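Local coordinates for protein chloride intracellular channel Clic (Drosophila melanogaster, PDB 2YV7) that may pass from a soluble, glutathione-transferase-like form into membranes to make pH-dependent chloride channels, and may influence ethanol sensitivity, at residues Q44-D49 and E98-H103; P85-I88 and A93-E96; Y129-L134 and L148-K153; A142-L147 and V193-P198. One frame throughout, in Å; residues are numbered along the deposited sequence.

Contact 1 (Q44-D49 and E98-H103); sequences QEYFMD and EKIERH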
loop_
_atom_site.group_PDB
_atom_site.type_symbol
_atom_site.label_atom_id
_atom_site.label_comp_id
_atom_site.label_asym_id
_atom_site.label_seq_id
_atom_site.Cartn_x
_atom_site.Cartn_y
_atom_site.Cartn_z
ATOM N N GLN A 44 -0.617 -4.643 -0.538
ATOM C CA GLN A 44 -0.558 -3.804 0.627
ATOM C C GLN A 44 -1.844 -2.959 0.786
ATOM O O GLN A 44 -2.357 -2.755 1.899
ATOM C CB GLN A 44 0.747 -2.933 0.631
ATOM C CG GLN A 44 0.873 -2.314 2.040
ATOM C CD GLN A 44 2.006 -1.313 2.270
ATOM O OE1 GLN A 44 2.859 -1.124 1.426
ATOM N NE2 GLN A 44 2.006 -0.686 3.472
ATOM N N GLU A 45 -2.351 -2.472 -0.340
ATOM C CA GLU A 45 -3.542 -1.620 -0.339
ATOM C C GLU A 45 -4.737 -2.408 0.300
ATOM O O GLU A 45 -5.418 -1.899 1.174
ATOM C CB GLU A 45 -3.916 -1.183 -1.757
ATOM C CG GLU A 45 -5.183 -0.341 -1.666
ATOM C CD GLU A 45 -5.658 0.265 -2.983
ATOM O OE1 GLU A 45 -4.937 0.207 -3.957
ATOM O OE2 GLU A 45 -6.795 0.810 -3.047
ATOM N N TYR A 46 -4.952 -3.611 -0.167
ATOM C CA TYR A 46 -6.112 -4.420 0.305
ATOM C C TYR A 46 -5.861 -4.978 1.715
ATOM O O TYR A 46 -6.792 -5.064 2.514
ATOM C CB TYR A 46 -6.555 -5.487 -0.719
ATOM C CG TYR A 46 -6.822 -4.917 -2.098
ATOM C CD1 TYR A 46 -7.283 -3.597 -2.240
ATOM C CD2 TYR A 46 -6.499 -5.629 -3.265
ATOM C CE1 TYR A 46 -7.469 -3.012 -3.498
ATOM C CE2 TYR A 46 -6.707 -5.058 -4.517
ATOM C CZ TYR A 46 -7.183 -3.754 -4.618
ATOM O OH TYR A 46 -7.342 -3.178 -5.882
ATOM N N PHE A 47 -4.609 -5.298 2.052
ATOM C CA PHE A 47 -4.238 -5.636 3.428
ATOM C C PHE A 47 -4.647 -4.464 4.320
ATOM O O PHE A 47 -5.272 -4.614 5.342
ATOM C CB PHE A 47 -2.708 -5.893 3.427
ATOM C CG PHE A 47 -2.122 -6.518 4.691
ATOM C CD1 PHE A 47 -2.666 -6.296 5.981
ATOM C CD2 PHE A 47 -0.956 -7.263 4.587
ATOM C CE1 PHE A 47 -2.056 -6.857 7.139
ATOM C CE2 PHE A 47 -0.349 -7.854 5.754
ATOM C CZ PHE A 47 -0.900 -7.622 7.022
ATOM N N MET A 48 -4.267 -3.236 3.921
ATOM C CA MET A 48 -4.584 -2.076 4.729
ATOM C C MET A 48 -6.109 -1.875 4.884
ATOM O O MET A 48 -6.540 -1.580 5.981
ATOM C CB MET A 48 -3.956 -0.814 4.096
ATOM C CG MET A 48 -2.491 -0.752 4.439
ATOM S SD MET A 48 -1.727 0.833 3.945
ATOM C CE MET A 48 -2.456 1.924 5.163
ATOM N N ASP A 49 -6.879 -1.976 3.791
ATOM C CA ASP A 49 -8.354 -1.781 3.838
ATOM C C ASP A 49 -8.927 -2.780 4.831
ATOM O O ASP A 49 -9.686 -2.408 5.739
ATOM C CB ASP A 49 -8.955 -2.038 2.454
ATOM C CG ASP A 49 -8.731 -0.893 1.511
ATOM O OD1 ASP A 49 -8.638 0.224 2.018
ATOM O OD2 ASP A 49 -8.804 -1.138 0.326
ATOM N N GLU A 98 -9.872 -5.313 -9.300
ATOM C CA GLU A 98 -11.016 -4.391 -9.346
ATOM C C GLU A 98 -12.232 -4.977 -8.648
ATOM O O GLU A 98 -12.999 -4.242 -8.004
ATOM C CB GLU A 98 -11.373 -3.975 -10.780
ATOM C CG GLU A 98 -12.285 -2.740 -10.824
ATOM C CD GLU A 98 -12.474 -2.170 -12.220
ATOM O OE1 GLU A 98 -11.712 -2.542 -13.145
ATOM O OE2 GLU A 98 -13.398 -1.343 -12.387
ATOM N N LYS A 99 -12.390 -6.295 -8.739
ATOM C CA LYS A 99 -13.523 -6.985 -8.076
ATOM C C LYS A 99 -13.318 -7.141 -6.574
ATOM O O LYS A 99 -14.284 -7.084 -5.832
ATOM C CB LYS A 99 -13.859 -8.331 -8.734
ATOM C CG LYS A 99 -14.079 -8.238 -10.235
ATOM C CD LYS A 99 -14.628 -9.532 -10.816
ATOM C CE LYS A 99 -14.614 -9.456 -12.340
ATOM N NZ LYS A 99 -15.451 -10.539 -12.926
ATOM N N ILE A 100 -12.058 -7.303 -6.131
ATOM C CA ILE A 100 -11.734 -7.288 -4.711
ATOM C C ILE A 100 -12.141 -5.980 -4.084
ATOM O O ILE A 100 -12.777 -5.963 -3.034
ATOM C CB ILE A 100 -10.215 -7.585 -4.447
ATOM C CG1 ILE A 100 -9.870 -9.000 -4.961
ATOM C CG2 ILE A 100 -9.872 -7.362 -2.968
ATOM C CD1 ILE A 100 -8.406 -9.426 -4.855
ATOM N N GLU A 101 -11.772 -4.853 -4.721
ATOM C CA GLU A 101 -12.245 -3.531 -4.230
ATOM C C GLU A 101 -13.743 -3.428 -4.116
ATOM O O GLU A 101 -14.282 -3.050 -3.061
ATOM C CB GLU A 101 -11.780 -2.397 -5.159
ATOM C CG GLU A 101 -10.387 -2.123 -4.939
ATOM C CD GLU A 101 -9.846 -0.780 -5.495
ATOM O OE1 GLU A 101 -10.570 0.241 -5.690
ATOM O OE2 GLU A 101 -8.631 -0.784 -5.690
ATOM N N ARG A 102 -14.401 -3.751 -5.223
ATOM C CA ARG A 102 -15.841 -3.692 -5.334
ATOM C C ARG A 102 -16.442 -4.554 -4.241
ATOM O O ARG A 102 -17.371 -4.120 -3.583
ATOM C CB ARG A 102 -16.278 -4.130 -6.744
ATOM C CG ARG A 102 -17.584 -3.529 -7.248
ATOM C CD ARG A 102 -17.628 -3.528 -8.786
ATOM N NE ARG A 102 -18.681 -2.645 -9.313
ATOM C CZ ARG A 102 -19.755 -3.042 -10.008
ATOM N NH1 ARG A 102 -19.948 -4.330 -10.303
ATOM N NH2 ARG A 102 -20.640 -2.136 -10.424
ATOM N N HIS A 103 -15.869 -5.739 -4.007
ATOM C CA HIS A 103 -16.369 -6.644 -2.947
ATOM C C HIS A 103 -16.204 -6.065 -1.545
ATOM O O HIS A 103 -17.115 -6.137 -0.723
ATOM C CB HIS A 103 -15.686 -8.003 -3.020
ATOM C CG HIS A 103 -16.323 -9.041 -2.161
ATOM N ND1 HIS A 103 -15.957 -9.243 -0.846
ATOM C CD2 HIS A 103 -17.334 -9.911 -2.416
ATOM C CE1 HIS A 103 -16.688 -10.219 -0.337
ATOM N NE2 HIS A 103 -17.536 -10.633 -1.262
#
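Tyr46 reaches Glu101 because its CG stands beside the backbone N and opposite the carbonyl carbon (chi1 -53°), a setting that throws the ring outward from one helix toward the next; Glu101 takes the same kind of first torsion and runs extended beyond CG, bringing its carboxylate back to meet the phenol. The hydroxyl donates to Glu101, OH to OE2 at 2.7 Å, and OE2 receives it on its anti lone pair, the one turned from its sister oxygen. OE2 lies near the ring plane at the edge, while the carboxylate itself is turned 74° from the ring. The glutamate chain also rests against the phenol, its CG 3.4 Å from Tyr46 CE1. Ile100 supplies a second grip: its CG2 sits over one ring face in a CH-pi contact, 4.2 Å from the centroid of the Tyr46 ring. With only an alanine at this position, Glu101 OE2 is likely to lack its donor and Ile100 CG2 to border a gap. The two helical segments run nearly parallel, 11° apart, like helices packed on one side of the sheet in a thioredoxin fold, and their axes come no closer than 11.3 Å, a separation bridged by side chains. Pro85 also touches Tyr46. The awkward element is Glu45, whose OE2 comes within 3.6 Å of Glu101 OE2. Two carboxylates this close should disfavour both being charged, so one may hold a proton more readily than usual; the tyrosine's donated bond would offset part of that cost at Glu101.

Contact 2 (P85-I88 and A93-E96); sequences PILI and AILE. With CA (calcium ion), chain B.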
loop_
_atom_site.group_PDB
_atom_site.type_symbol
_atom_site.label_atom_id
_atom_site.label_comp_id
_atom_site.label_asym_id
_atom_site.label_seq_id
_atom_site.Cartn_x
_atom_site.Cartn_y
_atom_site.Cartn_z
ATOM N N PRO A 85 -3.146 -10.190 -5.074
ATOM C CA PRO A 85 -3.946 -10.672 -3.963
ATOM C C PRO A 85 -5.199 -11.374 -4.452
ATOM O O PRO A 85 -5.688 -11.124 -5.558
ATOM C CB PRO A 85 -4.380 -9.399 -3.249
ATOM C CG PRO A 85 -4.384 -8.365 -4.315
ATOM C CD PRO A 85 -3.307 -8.733 -5.287
ATOM N N ILE A 86 -5.688 -12.231 -3.581
ATOM C CA ILE A 86 -6.938 -12.955 -3.768
ATOM C C ILE A 86 -7.662 -12.853 -2.464
ATOM O O ILE A 86 -7.072 -13.066 -1.400
ATOM C CB ILE A 86 -6.645 -14.452 -4.107
ATOM C CG1 ILE A 86 -6.058 -14.562 -5.515
ATOM C CG2 ILE A 86 -7.950 -15.288 -3.901
ATOM C CD1 ILE A 86 -5.198 -15.828 -5.773
ATOM N N LEU A 87 -8.968 -12.521 -2.501
ATOM C CA LEU A 87 -9.726 -12.319 -1.269
ATOM C C LEU A 87 -10.749 -13.478 -1.119
ATOM O O LEU A 87 -11.473 -13.758 -2.056
ATOM C CB LEU A 87 -10.471 -10.976 -1.283
ATOM C CG LEU A 87 -11.360 -10.531 -0.122
ATOM C CD1 LEU A 87 -11.649 -9.055 -0.168
ATOM C CD2 LEU A 87 -12.730 -11.266 -0.079
ATOM N N ILE A 88 -10.715 -14.161 0.017
ATOM C CA ILE A 88 -11.590 -15.351 0.214
ATOM C C ILE A 88 -12.533 -15.017 1.347
ATOM O O ILE A 88 -12.114 -14.732 2.478
ATOM C CB ILE A 88 -10.813 -16.682 0.491
ATOM C CG1 ILE A 88 -9.729 -16.940 -0.565
ATOM C CG2 ILE A 88 -11.814 -17.886 0.524
ATOM C CD1 ILE A 88 -8.942 -18.225 -0.338
ATOM N N ALA A 93 -14.000 -17.035 -3.757
ATOM C CA ALA A 93 -12.688 -16.424 -3.988
ATOM C C ALA A 93 -12.830 -15.319 -5.013
ATOM O O ALA A 93 -13.245 -15.570 -6.177
ATOM C CB ALA A 93 -11.680 -17.472 -4.497
ATOM N N ILE A 94 -12.478 -14.100 -4.583
ATOM C CA ILE A 94 -12.426 -12.942 -5.478
ATOM C C ILE A 94 -11.002 -12.811 -6.062
ATOM O O ILE A 94 -10.017 -12.667 -5.314
ATOM C CB ILE A 94 -12.885 -11.620 -4.760
ATOM C CG1 ILE A 94 -14.078 -11.836 -3.809
ATOM C CG2 ILE A 94 -13.231 -10.516 -5.784
ATOM C CD1 ILE A 94 -15.350 -12.288 -4.500
ATOM N N LEU A 95 -10.888 -12.853 -7.388
ATOM C CA LEU A 95 -9.584 -12.990 -8.064
ATOM C C LEU A 95 -9.030 -11.752 -8.786
ATOM O O LEU A 95 -7.793 -11.549 -8.863
ATOM C CB LEU A 95 -9.651 -14.140 -9.076
ATOM C CG LEU A 95 -10.251 -15.435 -8.537
ATOM C CD1 LEU A 95 -10.538 -16.436 -9.662
ATOM C CD2 LEU A 95 -9.407 -16.045 -7.392
ATOM N N GLU A 96 -9.918 -10.947 -9.356
ATOM C CA GLU A 96 -9.498 -9.751 -10.065
ATOM C C GLU A 96 -9.430 -8.601 -9.072
ATOM O O GLU A 96 -10.342 -8.437 -8.260
ATOM C CB GLU A 96 -10.504 -9.468 -11.181
ATOM C CG GLU A 96 -10.624 -10.653 -12.151
ATOM C CD GLU A 96 -11.582 -10.392 -13.314
ATOM O OE1 GLU A 96 -11.500 -9.287 -13.911
ATOM O OE2 GLU A 96 -12.406 -11.299 -13.636
HETATM CA CA CA B . -5.412 -10.674 -8.105
#
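The beta hairpin at the outer edge of the thioredoxin-like domain's sheet pairs Leu87 with Ile94, and where its strands part a calcium ion sits between the two segments. Leu87 and Ile94 form an antiparallel hydrogen-bonded pair, in which Ile94 N gives to Leu87 O at 2.7 Å, nearly in line with the carbonyl. The return bond, Leu87 N to Ile94 O at 3.0 Å, lies in the carbonyl plane but is more bent, at 148°. Leu87 CG is anti to the backbone N (chi1 179°), which lays its chain alongside that of Ile94 on the face covered by helix 97-107. Leu87 CD2 is then 4.0 Å from Ile94 CG1. Ile88 and Ala93, the next pair and a non-hydrogen-bonded one, turn to the other face, where Phe79 touches both. Beyond the paired residues Ile86 and Leu95 lie side by side, Ile86 CG2 meeting Leu95 CD2 at 3.9 Å. Here the two backbones bring their carbonyls together round the metal: calcium is 2.6 Å from both Pro85 O and Leu95 O, with His83 O a further ligand. Pro85 follows a cis peptide bond, as the cis-proline of thioredoxin folds does. Pro85 O and Leu95 O, 3.9 Å apart, would probably repel each other without a cation; calcium turns that opposition into a clasp, joining the residue just before strand 86-89 to the turn leading into helix 97-107.

Contact 3 (Y129-L134 and L148-K153); sequences YVKLKL and LSHLRK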
loop_
_atom_site.group_PDB
_atom_site.type_symbol
_atom_site.label_atom_id
_atom_site.label_comp_id
_atom_site.label_asym_id
_atom_site.label_seq_id
_atom_site.Cartn_x
_atom_site.Cartn_y
_atom_site.Cartn_z
ATOM N N TYR A 129 1.952 6.012 -9.523
ATOM C CA TYR A 129 2.899 4.934 -9.645
ATOM C C TYR A 129 3.655 4.815 -10.982
ATOM O O TYR A 129 4.862 4.576 -10.947
ATOM C CB TYR A 129 2.240 3.629 -9.317
ATOM C CG TYR A 129 3.259 2.531 -9.176
ATOM C CD1 TYR A 129 4.281 2.620 -8.243
ATOM C CD2 TYR A 129 3.179 1.420 -9.974
ATOM C CE1 TYR A 129 5.202 1.564 -8.126
ATOM C CE2 TYR A 129 4.077 0.374 -9.863
ATOM C CZ TYR A 129 5.086 0.470 -8.953
ATOM O OH TYR A 129 5.985 -0.596 -8.858
ATOM N N VAL A 130 3.000 5.020 -12.141
ATOM C CA VAL A 130 3.793 4.943 -13.378
ATOM C C VAL A 130 4.947 5.985 -13.377
ATOM O O VAL A 130 6.038 5.725 -13.886
ATOM C CB VAL A 130 2.911 5.050 -14.638
ATOM C CG1 VAL A 130 2.319 6.371 -14.708
ATOM C CG2 VAL A 130 3.728 4.771 -15.870
ATOM N N LYS A 131 4.745 7.137 -12.701
ATOM C CA LYS A 131 5.773 8.132 -12.609
ATOM C C LYS A 131 6.999 7.601 -11.866
ATOM O O LYS A 131 8.123 7.901 -12.278
ATOM C CB LYS A 131 5.258 9.433 -11.964
ATOM C CG LYS A 131 4.215 10.083 -12.923
ATOM C CD LYS A 131 3.601 11.331 -12.380
ATOM C CE LYS A 131 2.238 11.556 -13.165
ATOM N NZ LYS A 131 1.528 12.739 -12.633
ATOM N N LEU A 132 6.768 6.844 -10.786
ATOM C CA LEU A 132 7.880 6.192 -10.061
ATOM C C LEU A 132 8.551 5.204 -10.936
ATOM O O LEU A 132 9.765 5.232 -11.114
ATOM C CB LEU A 132 7.390 5.558 -8.744
ATOM C CG LEU A 132 8.503 4.717 -8.062
ATOM C CD1 LEU A 132 9.721 5.546 -7.669
ATOM C CD2 LEU A 132 7.968 3.895 -6.849
ATOM N N LYS A 133 7.777 4.318 -11.552
ATOM C CA LYS A 133 8.378 3.387 -12.509
ATOM C C LYS A 133 9.301 4.015 -13.553
ATOM O O LYS A 133 10.394 3.502 -13.799
ATOM C CB LYS A 133 7.269 2.549 -13.200
ATOM C CG LYS A 133 6.688 1.599 -12.204
ATOM C CD LYS A 133 5.880 0.493 -12.842
ATOM C CE LYS A 133 4.636 1.006 -13.489
ATOM N NZ LYS A 133 3.553 -0.056 -13.495
ATOM N N LEU A 134 8.870 5.104 -14.171
ATOM C CA LEU A 134 9.671 5.699 -15.247
ATOM C C LEU A 134 10.969 6.304 -14.719
ATOM O O LEU A 134 11.998 6.344 -15.417
ATOM C CB LEU A 134 8.831 6.749 -15.929
ATOM C CG LEU A 134 7.630 6.233 -16.733
ATOM C CD1 LEU A 134 7.031 7.474 -17.273
ATOM C CD2 LEU A 134 8.026 5.268 -17.887
ATOM N N LEU A 148 8.062 14.597 -8.793
ATOM C CA LEU A 148 8.035 15.626 -7.717
ATOM C C LEU A 148 6.820 16.568 -7.892
ATOM O O LEU A 148 6.179 16.970 -6.932
ATOM C CB LEU A 148 9.356 16.450 -7.782
ATOM C CG LEU A 148 9.520 17.536 -6.684
ATOM C CD1 LEU A 148 9.216 17.016 -5.288
ATOM C CD2 LEU A 148 10.922 18.218 -6.596
ATOM N N SER A 149 6.514 16.937 -9.130
ATOM C CA SER A 149 5.387 17.845 -9.388
ATOM C C SER A 149 4.059 17.241 -8.865
ATOM O O SER A 149 3.184 17.961 -8.358
ATOM C CB SER A 149 5.214 18.129 -10.898
ATOM O OG SER A 149 6.333 18.809 -11.435
ATOM N N HIS A 150 3.923 15.929 -9.048
ATOM C CA HIS A 150 2.689 15.195 -8.588
ATOM C C HIS A 150 2.642 15.232 -7.057
ATOM O O HIS A 150 1.595 15.472 -6.484
ATOM C CB HIS A 150 2.776 13.786 -9.078
ATOM C CG HIS A 150 1.463 13.071 -9.097
ATOM N ND1 HIS A 150 1.171 12.130 -10.053
ATOM C CD2 HIS A 150 0.356 13.185 -8.321
ATOM C CE1 HIS A 150 -0.037 11.642 -9.827
ATOM N NE2 HIS A 150 -0.549 12.249 -8.777
ATOM N N LEU A 151 3.790 14.969 -6.398
ATOM C CA LEU A 151 3.841 14.959 -4.908
ATOM C C LEU A 151 3.538 16.369 -4.400
ATOM O O LEU A 151 3.006 16.543 -3.313
ATOM C CB LEU A 151 5.200 14.516 -4.400
ATOM C CG LEU A 151 5.667 13.090 -4.764
ATOM C CD1 LEU A 151 7.066 12.706 -4.285
ATOM C CD2 LEU A 151 4.576 12.087 -4.134
ATOM N N ARG A 152 3.968 17.394 -5.166
ATOM C CA ARG A 152 3.613 18.787 -4.784
ATOM C C ARG A 152 2.145 19.010 -4.767
ATOM O O ARG A 152 1.620 19.664 -3.878
ATOM C CB ARG A 152 4.381 19.775 -5.678
ATOM C CG ARG A 152 4.091 21.296 -5.485
ATOM C CD ARG A 152 4.363 21.733 -4.041
ATOM N NE ARG A 152 4.061 23.175 -3.787
ATOM C CZ ARG A 152 4.963 24.142 -3.961
ATOM N NH1 ARG A 152 6.162 23.815 -4.398
ATOM N NH2 ARG A 152 4.664 25.421 -3.685
ATOM N N LYS A 153 1.456 18.509 -5.774
ATOM C CA LYS A 153 -0.023 18.583 -5.839
ATOM C C LYS A 153 -0.640 17.913 -4.649
ATOM O O LYS A 153 -1.540 18.483 -4.001
ATOM C CB LYS A 153 -0.581 17.983 -7.137
ATOM C CG LYS A 153 -0.035 18.508 -8.519
ATOM C CD LYS A 153 0.076 19.970 -8.675
ATOM C CE LYS A 153 0.971 20.274 -9.978
ATOM N NZ LYS A 153 0.657 19.278 -11.098
#
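Between segments 129-134 and 148-153 the nearest CA atoms are those of Lys131 and His150, 8.7 Å apart, and it is the side chains of these two residues that cross the interval. The lysine runs out extended and meets the histidine at about a right angle. Its CD lies in the plane of the imidazole, at the edge, 3.5 Å from His150 ND1, and the amine then swings obliquely to the ring, leaving Lys131 NZ 2.7 Å from His150 ND1. On the histidine, CG stands opposite the backbone N (chi1 -161°), which directs the ring toward the lysine's helix. Its far nitrogen, NE2, is hydrogen-bonded to Leu124 O, a bond from the other side of the ring that limits how it can turn. A methionine in place of Lys131, with no amine, would probably leave His150 ND1 without the polar group beside it and the ring more dependent on its bond to Leu124. With Leu124 on helix 119-125, the histidine links three helices of the all-helical part of the fold. Helix 173-193 packs against both segments, touching Tyr129 and Leu132 on one and Leu151 on the other.

Contact 4 (A142-L147 and V193-P198); sequences AKNNAL and VDFEIP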
loop_
_atom_site.group_PDB
_atom_site.type_symbol
_atom_site.label_atom_id
_atom_site.label_comp_id
_atom_site.label_asym_id
_atom_site.label_seq_id
_atom_site.Cartn_x
_atom_site.Cartn_y
_atom_site.Cartn_z
ATOM N N ALA A 142 14.669 14.927 -15.221
ATOM C CA ALA A 142 13.417 15.342 -15.783
ATOM C C ALA A 142 12.330 14.378 -15.305
ATOM O O ALA A 142 11.241 14.803 -14.973
ATOM C CB ALA A 142 13.471 15.371 -17.274
ATOM N N LYS A 143 12.662 13.087 -15.215
ATOM C CA LYS A 143 11.668 12.094 -14.784
ATOM C C LYS A 143 11.409 12.260 -13.255
ATOM O O LYS A 143 10.273 12.150 -12.745
ATOM C CB LYS A 143 12.147 10.666 -15.128
ATOM C CG LYS A 143 12.120 10.335 -16.604
ATOM C CD LYS A 143 10.740 10.302 -17.219
ATOM C CE LYS A 143 10.865 10.221 -18.768
ATOM N NZ LYS A 143 11.507 8.942 -19.205
ATOM N N ASN A 144 12.467 12.595 -12.531
ATOM C CA ASN A 144 12.409 12.825 -11.092
ATOM C C ASN A 144 11.465 13.964 -10.837
ATOM O O ASN A 144 10.594 13.909 -9.956
ATOM C CB ASN A 144 13.781 13.218 -10.487
ATOM C CG ASN A 144 14.686 12.027 -10.267
ATOM O OD1 ASN A 144 14.359 10.937 -10.649
ATOM N ND2 ASN A 144 15.857 12.246 -9.646
ATOM N N ASN A 145 11.651 15.024 -11.615
ATOM C CA ASN A 145 10.859 16.238 -11.393
ATOM C C ASN A 145 9.392 16.097 -11.809
ATOM O O ASN A 145 8.502 16.783 -11.292
ATOM C CB ASN A 145 11.608 17.446 -11.964
ATOM C CG ASN A 145 12.719 17.924 -11.022
ATOM O OD1 ASN A 145 12.458 18.708 -10.095
ATOM N ND2 ASN A 145 13.940 17.404 -11.191
ATOM N N ALA A 146 9.111 15.189 -12.751
ATOM C CA ALA A 146 7.721 14.861 -13.040
ATOM C C ALA A 146 7.052 14.179 -11.846
ATOM O O ALA A 146 5.901 14.435 -11.556
ATOM C CB ALA A 146 7.629 13.961 -14.177
ATOM N N LEU A 147 7.754 13.247 -11.210
ATOM C CA LEU A 147 7.172 12.666 -9.972
ATOM C C LEU A 147 7.048 13.743 -8.929
ATOM O O LEU A 147 6.048 13.815 -8.196
ATOM C CB LEU A 147 8.083 11.560 -9.434
ATOM C CG LEU A 147 7.656 10.987 -8.079
ATOM C CD1 LEU A 147 6.358 10.193 -8.314
ATOM C CD2 LEU A 147 8.704 10.028 -7.534
ATOM N N VAL A 193 17.964 5.707 -7.524
ATOM C CA VAL A 193 18.324 6.969 -8.260
ATOM C C VAL A 193 18.567 8.147 -7.334
ATOM O O VAL A 193 18.614 9.298 -7.794
ATOM C CB VAL A 193 17.289 7.324 -9.405
ATOM C CG1 VAL A 193 17.348 6.237 -10.500
ATOM C CG2 VAL A 193 15.879 7.493 -8.830
ATOM N N ASP A 194 18.858 7.882 -6.066
ATOM C CA ASP A 194 19.087 8.964 -5.115
ATOM C C ASP A 194 18.047 10.088 -5.145
ATOM O O ASP A 194 18.383 11.299 -5.087
ATOM C CB ASP A 194 20.480 9.586 -5.331
ATOM C CG ASP A 194 20.954 10.375 -4.124
ATOM O OD1 ASP A 194 20.485 10.132 -2.935
ATOM O OD2 ASP A 194 21.819 11.263 -4.392
ATOM N N PHE A 195 16.790 9.703 -5.318
ATOM C CA PHE A 195 15.684 10.641 -5.182
ATOM C C PHE A 195 15.277 10.746 -3.758
ATOM O O PHE A 195 15.156 9.713 -3.043
ATOM C CB PHE A 195 14.473 10.138 -6.010
ATOM C CG PHE A 195 13.295 11.042 -5.939
ATOM C CD1 PHE A 195 13.262 12.222 -6.697
ATOM C CD2 PHE A 195 12.229 10.729 -5.099
ATOM C CE1 PHE A 195 12.142 13.055 -6.656
ATOM C CE2 PHE A 195 11.159 11.555 -5.001
ATOM C CZ PHE A 195 11.069 12.707 -5.760
ATOM N N GLU A 196 15.021 11.992 -3.300
ATOM C CA GLU A 196 14.424 12.216 -1.987
ATOM C C GLU A 196 13.305 13.186 -2.093
ATOM O O GLU A 196 13.408 14.110 -2.866
ATOM C CB GLU A 196 15.411 12.830 -0.995
ATOM C CG GLU A 196 15.991 11.795 -0.079
ATOM C CD GLU A 196 17.286 12.256 0.546
ATOM O OE1 GLU A 196 17.643 13.467 0.382
ATOM O OE2 GLU A 196 17.949 11.403 1.171
ATOM N N ILE A 197 12.277 12.995 -1.263
ATOM C CA ILE A 197 11.098 13.892 -1.193
ATOM C C ILE A 197 11.469 15.099 -0.374
ATOM O O ILE A 197 11.889 14.974 0.780
ATOM C CB ILE A 197 9.838 13.220 -0.527
ATOM C CG1 ILE A 197 9.375 11.993 -1.329
ATOM C CG2 ILE A 197 8.717 14.285 -0.390
ATOM C CD1 ILE A 197 8.367 11.142 -0.596
ATOM N N PRO A 198 11.413 16.285 -0.991
ATOM C CA PRO A 198 12.067 17.417 -0.332
ATOM C C PRO A 198 11.356 17.903 0.889
ATOM O O PRO A 198 10.118 17.649 1.070
ATOM C CB PRO A 198 12.132 18.501 -1.431
ATOM C CG PRO A 198 11.238 18.096 -2.452
ATOM C CD PRO A 198 10.905 16.614 -2.329
#
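Phe195 and Asn144 slide past one another in opposite directions, ring against carboxamide, with the two flat groups turned 68° apart. The amide therefore does not stack on the ring: Asn144 CG comes to 3.8 Å from Phe195 CD1, and the helix backbone adds Asn144 O, which approaches the ring obliquely at 3.7 Å from Phe195 CE1. The phenylalanine is thrown toward the helix by a first torsion of -180°, its CG lying opposite the backbone N. On the farther part of the ring Leu147, one helical turn on from Asn144, crosses at a slant and sets CD2 3.8 Å from Phe195 CE2. Val193 adds a lighter touch, its CG2 4.2 Å from Asn144 OD1. All four residues are buried. Met135 of helix 128-136 and Ile185 of helix 173-193 also touch Phe195, making it a plug between three helices. Asp194, with positive phi, is the first residue to leave helical backbone angles after helix 173-193. No hydrogen bond joins the two segments. Asn144 ND2 has a weak one to Glu141 OE1 in its own helix, and Phe195 has a backbone bond with Gly189. What holds segment 193-198 to segment 142-147 is van der Waals contact of the ring with the Leu147 methyl and the Asn144 amide and carbonyl, so the fit of the ring matters more between them than any polar pairing.

From the N terminus, contact 1 comes first, bringing helix 41-55 to helix 97-107 and closing a long loop through the thioredoxin-like domain. Contact 2, the short hairpin, lies wholly within that loop; the two touch, with centres 9 Å apart, and strand 92-94 leads directly to helix 97-107. Farther on, in the all-helical part, contact 3 closes the loop from helix 128-136 to helix 141-161. Before it ends, contact 4 has opened on that same helix, to close only after helix 173-193, so the two cross along the chain and pack together in space. Contacts 2 and 4 lie on opposite sides of the chain's centre, their own centres about 34 Å apart.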